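Chemotaxis signal transduction protein (Thermoanaerobacter tengcongensis, PDB 2QDL) probably acts as the CheW scaffold of bacterial chemotaxis, coupling chemoreceptors to the histidine kinase CheA within signalling arrays. Local coordinates at residues P47-E51 and V63-R69; I85-L89 and L141-F145. All blocks are in the same frame, centred on the assembly; numbering follows the deposited sequence.

Contact 1: P47-E51 and V63-R69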
loop_
_atom_site.group_PDB
_atom_site.type_symbol
_atom_site.label_atom_id
_atom_site.label_comp_id
_atom_site.label_asym_id
_atom_site.label_seq_id
_atom_site.Cartn_x
_atom_site.Cartn_y
_atom_site.Cartn_z
ATOM N N PRO A 47 -9.289 -9.974 12.276
ATOM C CA PRO A 47 -8.567 -10.844 11.353
ATOM C C PRO A 47 -7.059 -10.713 11.536
ATOM O O PRO A 47 -6.544 -9.639 11.897
ATOM C CB PRO A 47 -8.968 -10.304 9.980
ATOM C CG PRO A 47 -10.286 -9.665 10.198
ATOM C CD PRO A 47 -10.236 -9.089 11.572
ATOM N N GLU A 48 -6.360 -11.807 11.285
ATOM C CA GLU A 48 -4.907 -11.842 11.380
ATOM C C GLU A 48 -4.200 -10.762 10.551
ATOM O O GLU A 48 -3.162 -10.268 10.961
ATOM C CB GLU A 48 -4.385 -13.230 10.972
ATOM C CG GLU A 48 -4.786 -14.351 11.926
ATOM C CD GLU A 48 -6.224 -14.882 11.717
ATOM O OE1 GLU A 48 -6.971 -14.358 10.829
ATOM O OE2 GLU A 48 -6.603 -15.837 12.458
ATOM N N PHE A 49 -4.751 -10.411 9.391
ATOM C CA PHE A 49 -4.115 -9.418 8.506
ATOM C C PHE A 49 -4.238 -7.991 9.040
ATOM O O PHE A 49 -3.518 -7.110 8.593
ATOM C CB PHE A 49 -4.620 -9.525 7.053
ATOM C CG PHE A 49 -6.024 -9.063 6.862
ATOM C CD1 PHE A 49 -7.072 -9.982 6.794
ATOM C CD2 PHE A 49 -6.323 -7.713 6.735
ATOM C CE1 PHE A 49 -8.395 -9.554 6.611
ATOM C CE2 PHE A 49 -7.647 -7.288 6.561
ATOM C CZ PHE A 49 -8.683 -8.221 6.504
ATOM N N ILE A 50 -5.162 -7.769 9.990
ATOM C CA ILE A 50 -5.197 -6.525 10.762
ATOM C C ILE A 50 -4.209 -6.620 11.915
ATOM O O ILE A 50 -4.520 -7.153 12.989
ATOM C CB ILE A 50 -6.585 -6.192 11.322
ATOM C CG1 ILE A 50 -7.682 -6.383 10.256
ATOM C CG2 ILE A 50 -6.583 -4.765 11.931
ATOM C CD1 ILE A 50 -7.905 -5.182 9.390
ATOM N N GLU A 51 -3.008 -6.102 11.690
ATOM C CA GLU A 51 -1.953 -6.239 12.681
ATOM C C GLU A 51 -2.334 -5.559 13.979
ATOM O O GLU A 51 -1.927 -5.993 15.056
ATOM C CB GLU A 51 -0.633 -5.653 12.161
ATOM C CG GLU A 51 0.574 -6.033 13.036
ATOM C CD GLU A 51 0.811 -7.549 13.080
ATOM O OE1 GLU A 51 0.473 -8.232 12.086
ATOM O OE2 GLU A 51 1.346 -8.040 14.103
ATOM N N VAL A 63 -3.839 -0.670 11.121
ATOM C CA VAL A 63 -2.697 -1.068 10.321
ATOM C C VAL A 63 -2.876 -2.486 9.788
ATOM O O VAL A 63 -3.150 -3.403 10.520
ATOM C CB VAL A 63 -1.375 -0.984 11.104
ATOM C CG1 VAL A 63 -0.198 -1.243 10.156
ATOM C CG2 VAL A 63 -1.242 0.374 11.770
ATOM N N ILE A 64 -2.739 -2.626 8.476
ATOM C CA ILE A 64 -2.838 -3.921 7.817
ATOM C C ILE A 64 -1.435 -4.421 7.472
ATOM O O ILE A 64 -0.550 -3.651 7.046
ATOM C CB ILE A 64 -3.750 -3.827 6.543
ATOM C CG1 ILE A 64 -3.800 -5.136 5.772
ATOM C CG2 ILE A 64 -3.234 -2.804 5.580
ATOM C CD1 ILE A 64 -5.038 -5.232 4.887
ATOM N N ASP A 65 -1.247 -5.721 7.679
ATOM C CA ASP A 65 -0.088 -6.427 7.201
ATOM C C ASP A 65 -0.462 -6.938 5.820
ATOM O O ASP A 65 -1.300 -7.833 5.700
ATOM C CB ASP A 65 0.334 -7.554 8.179
ATOM C CG ASP A 65 1.586 -8.328 7.684
ATOM O OD1 ASP A 65 1.640 -8.684 6.483
ATOM O OD2 ASP A 65 2.488 -8.608 8.485
ATOM N N LEU A 66 0.115 -6.318 4.779
ATOM C CA LEU A 66 -0.171 -6.658 3.365
ATOM C C LEU A 66 0.208 -8.085 2.981
ATOM O O LEU A 66 -0.474 -8.706 2.170
ATOM C CB LEU A 66 0.511 -5.665 2.400
ATOM C CG LEU A 66 0.101 -4.191 2.507
ATOM C CD1 LEU A 66 0.903 -3.342 1.518
ATOM C CD2 LEU A 66 -1.421 -4.009 2.273
ATOM N N LYS A 67 1.296 -8.608 3.538
ATOM C CA LYS A 67 1.704 -9.998 3.269
ATOM C C LYS A 67 0.643 -10.979 3.726
ATOM O O LYS A 67 0.347 -11.931 3.002
ATOM C CB LYS A 67 3.025 -10.330 3.933
ATOM C CG LYS A 67 4.229 -9.554 3.385
ATOM C CD LYS A 67 5.429 -9.837 4.263
ATOM C CE LYS A 67 6.438 -8.725 4.149
ATOM N NZ LYS A 67 7.525 -8.827 5.162
ATOM N N LYS A 68 0.041 -10.712 4.892
ATOM C CA LYS A 68 -1.044 -11.536 5.420
ATOM C C LYS A 68 -2.335 -11.334 4.624
ATOM O O LYS A 68 -3.092 -12.292 4.369
ATOM C CB LYS A 68 -1.283 -11.223 6.892
ATOM C CG LYS A 68 -0.089 -11.454 7.757
ATOM C CD LYS A 68 -0.438 -11.233 9.246
ATOM C CE LYS A 68 0.806 -11.331 10.075
ATOM N NZ LYS A 68 0.483 -11.087 11.478
ATOM N N ARG A 69 -2.570 -10.099 4.199
ATOM C CA ARG A 69 -3.708 -9.803 3.327
ATOM C C ARG A 69 -3.590 -10.468 1.943
ATOM O O ARG A 69 -4.581 -11.007 1.424
ATOM C CB ARG A 69 -3.878 -8.279 3.187
ATOM C CG ARG A 69 -5.128 -7.845 2.478
ATOM C CD ARG A 69 -6.362 -8.523 3.115
ATOM N NE ARG A 69 -7.615 -7.792 2.937
ATOM C CZ ARG A 69 -8.804 -8.385 2.872
ATOM N NH1 ARG A 69 -8.895 -9.699 2.969
ATOM N NH2 ARG A 69 -9.901 -7.669 2.724
#
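Phe49 and Arg69 lie side by side because of two torsions: chi1 of 71° sets CG of Phe49 between its backbone N and carbonyl carbon, and the bend of Arg69 at chi2 (52°) folds its guanidinium over the ring. The two planes stack, centres 4.1 Å apart, in a cation-pi contact; nearer the backbone, Arg69 CD makes a CH-pi contact 3.7 Å from the ring centroid. Ile64 CD1 comes obliquely to Phe49 CD2, at 3.3 Å. The backbones belong to the hairpin of strands 50-56 and 59-65, where Ile50 and Ile64 form an antiparallel non-hydrogen-bonded pair. Just beyond it, Asp65 N donates to Phe49 O (2.8 Å), nearly in line with the carbonyl bond; the hydrogen bond from Glu51 N to Val63 O is weak. Asp65 also N-caps helix 66-70, its OD1 accepting from Lys68 N at 3.0 Å, from above the carboxylate plane. The extended Lys68 passes Glu48 O and ends in a salt bridge, its NZ 2.9 Å from Glu51 OE1, which it meets on the syn side. An alanine in place of Phe49 would probably open a gap beside Ile64 and deprive the guanidinium of its stacking surface. With Arg69 NE also bonded to Leu144 O, the guanidinium is stacked on one face and hydrogen-bonded through its nitrogens, while the Lys68 charge probably eases the proximity of the Glu51 and Asp65 carboxylates.

Contact 2: I85-L89 and L141-F145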
loop_
_atom_site.group_PDB
_atom_site.type_symbol
_atom_site.label_atom_id
_atom_site.label_comp_id
_atom_site.label_asym_id
_atom_site.label_seq_id
_atom_site.Cartn_x
_atom_site.Cartn_y
_atom_site.Cartn_z
ATOM N N ILE A 85 1.001 5.666 5.565
ATOM C CA ILE A 85 -0.329 6.181 5.882
ATOM C C ILE A 85 -1.044 6.564 4.604
ATOM O O ILE A 85 -0.563 7.384 3.808
ATOM C CB ILE A 85 -0.295 7.360 6.867
ATOM C CG1 ILE A 85 0.599 7.048 8.080
ATOM C CG2 ILE A 85 -1.736 7.847 7.255
ATOM C CD1 ILE A 85 0.198 5.841 8.898
ATOM N N VAL A 86 -2.192 5.936 4.402
ATOM C CA VAL A 86 -3.037 6.205 3.249
ATOM C C VAL A 86 -4.458 6.617 3.745
ATOM O O VAL A 86 -4.709 6.732 4.946
ATOM C CB VAL A 86 -3.088 4.956 2.283
ATOM C CG1 VAL A 86 -1.666 4.533 1.849
ATOM C CG2 VAL A 86 -3.836 3.784 2.934
ATOM N N GLU A 87 -5.366 6.844 2.807
ATOM C CA GLU A 87 -6.750 7.195 3.121
ATOM C C GLU A 87 -7.640 6.307 2.282
ATOM O O GLU A 87 -7.444 6.202 1.094
ATOM C CB GLU A 87 -7.024 8.663 2.805
ATOM C CG GLU A 87 -8.448 9.056 3.068
ATOM C CD GLU A 87 -8.795 10.443 2.520
ATOM O OE1 GLU A 87 -9.027 10.618 1.287
ATOM O OE2 GLU A 87 -8.852 11.357 3.351
ATOM N N ILE A 88 -8.550 5.607 2.932
ATOM C CA ILE A 88 -9.431 4.665 2.286
ATOM C C ILE A 88 -10.822 5.044 2.768
ATOM O O ILE A 88 -11.098 5.049 3.983
ATOM C CB ILE A 88 -9.114 3.201 2.671
ATOM C CG1 ILE A 88 -7.691 2.816 2.254
ATOM C CG2 ILE A 88 -10.136 2.245 2.060
ATOM C CD1 ILE A 88 -7.308 1.456 2.743
ATOM N N LEU A 89 -11.654 5.415 1.798
ATOM C CA LEU A 89 -13.015 5.873 2.010
ATOM C C LEU A 89 -13.046 6.995 3.042
ATOM O O LEU A 89 -13.837 6.964 3.985
ATOM C CB LEU A 89 -13.915 4.672 2.393
ATOM C CG LEU A 89 -14.130 3.607 1.306
ATOM C CD1 LEU A 89 -14.877 2.449 1.886
ATOM C CD2 LEU A 89 -14.881 4.175 0.093
ATOM N N LEU A 141 -6.267 0.399 -3.147
ATOM C CA LEU A 141 -6.535 0.547 -1.722
ATOM C C LEU A 141 -7.972 0.257 -1.317
ATOM O O LEU A 141 -8.224 -0.064 -0.158
ATOM C CB LEU A 141 -6.204 1.969 -1.267
ATOM C CG LEU A 141 -4.774 2.472 -1.519
ATOM C CD1 LEU A 141 -4.672 3.936 -1.177
ATOM C CD2 LEU A 141 -3.727 1.618 -0.795
ATOM N N HIS A 142 -8.914 0.413 -2.245
ATOM C CA HIS A 142 -10.345 0.358 -1.948
ATOM C C HIS A 142 -10.799 -0.747 -0.962
ATOM O O HIS A 142 -11.420 -0.449 0.063
ATOM C CB HIS A 142 -11.136 0.246 -3.262
ATOM C CG HIS A 142 -12.593 0.544 -3.116
ATOM N ND1 HIS A 142 -13.431 0.710 -4.196
ATOM C CD2 HIS A 142 -13.359 0.735 -2.014
ATOM C CE1 HIS A 142 -14.651 0.973 -3.762
ATOM N NE2 HIS A 142 -14.634 0.987 -2.443
ATOM N N PHE A 143 -10.503 -2.006 -1.287
ATOM C CA PHE A 143 -11.026 -3.140 -0.535
ATOM C C PHE A 143 -10.078 -3.802 0.470
ATOM O O PHE A 143 -10.378 -4.899 0.967
ATOM C CB PHE A 143 -11.540 -4.206 -1.503
ATOM C CG PHE A 143 -12.443 -3.650 -2.593
ATOM C CD1 PHE A 143 -13.672 -3.070 -2.273
ATOM C CD2 PHE A 143 -12.040 -3.686 -3.928
ATOM C CE1 PHE A 143 -14.504 -2.548 -3.279
ATOM C CE2 PHE A 143 -12.858 -3.155 -4.960
ATOM C CZ PHE A 143 -14.092 -2.589 -4.631
ATOM N N LEU A 144 -8.949 -3.161 0.768
ATOM C CA LEU A 144 -7.958 -3.759 1.660
ATOM C C LEU A 144 -8.541 -4.219 3.005
ATOM O O LEU A 144 -8.148 -5.265 3.526
ATOM C CB LEU A 144 -6.727 -2.856 1.860
ATOM C CG LEU A 144 -5.793 -2.724 0.644
ATOM C CD1 LEU A 144 -4.696 -1.648 0.940
ATOM C CD2 LEU A 144 -5.183 -4.088 0.276
ATOM N N PHE A 145 -9.520 -3.471 3.512
ATOM C CA PHE A 145 -10.122 -3.730 4.820
ATOM C C PHE A 145 -11.469 -4.456 4.747
ATOM O O PHE A 145 -12.056 -4.762 5.784
ATOM C CB PHE A 145 -10.302 -2.403 5.600
ATOM C CG PHE A 145 -9.021 -1.864 6.149
ATOM C CD1 PHE A 145 -8.602 -2.207 7.434
ATOM C CD2 PHE A 145 -8.200 -1.047 5.363
ATOM C CE1 PHE A 145 -7.403 -1.736 7.935
ATOM C CE2 PHE A 145 -6.995 -0.577 5.843
ATOM C CZ PHE A 145 -6.590 -0.908 7.133
#
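Strand 82-88, part of the curled beta-sheet of the CheW-like domain, is covered near its end by the loop that joins strands 134-139 and 146-147. Residues Leu141 to Leu144 of this loop form a type I beta turn, with Ile88 of the strand packed against it. The two branches of Ile88 divide the work. Its chi1 of -61° places CG1 beside the backbone N and CG2 beside the carbonyl carbon, and the extended CG1 branch carries CD1 inward to the turn. There CD1 lies 3.4 Å from Leu141 O and meets the ring of Phe145 at its edge, in plane, 3.7 Å from CE2; the two side chains cross at about a right angle. CG1 rests against Leu141 CB at 3.9 Å, while CG2 sits 3.6 Å from His142 O.

One step back along the alternation of the strand, Val86 points to the same side and meets Leu141 tip to tip, Leu141 CD1 lying 3.9 Å from Val86 CB. Glu87, between them, points away. At the outer end Leu89 CD2 approaches His142 NE2 obliquely at 4.1 Å, a loose contact at the exposed margin. The loop also rests on the sheet next door: Leu141 and Leu144 touch Leu95, and Phe145 reaches Ala93, both on the adjoining strand 91-106. The union of strand and loop is therefore one of shape and apolar burial: methyl and methylene groups cover the turn carbonyls without bonding to them, and the polar anchoring of the loop includes the backbone hydrogen bonding of Phe145 with Met152.

Overall arrangement
Contact 1 lies about 12 Å from the centre of the chain and contact 2 about 8 Å, centre to centre, yet each mixes buried and exposed residues. Contact 1 joins neighbours in sequence, a beta hairpin and the short helix following it, through backbone bonds, a salt bridge and a stacked arginine. Contact 2 brings together segments more than fifty residues apart, a strand and a loop, by aliphatic and aromatic packing. The two meet at the 141-145 loop, which thus bridges the hairpin region and strand 82-88: it joins contact 1 through both an arginine bond and apolar packing, Ile50 lying on Phe145, and strand 82-88 through apolar packing.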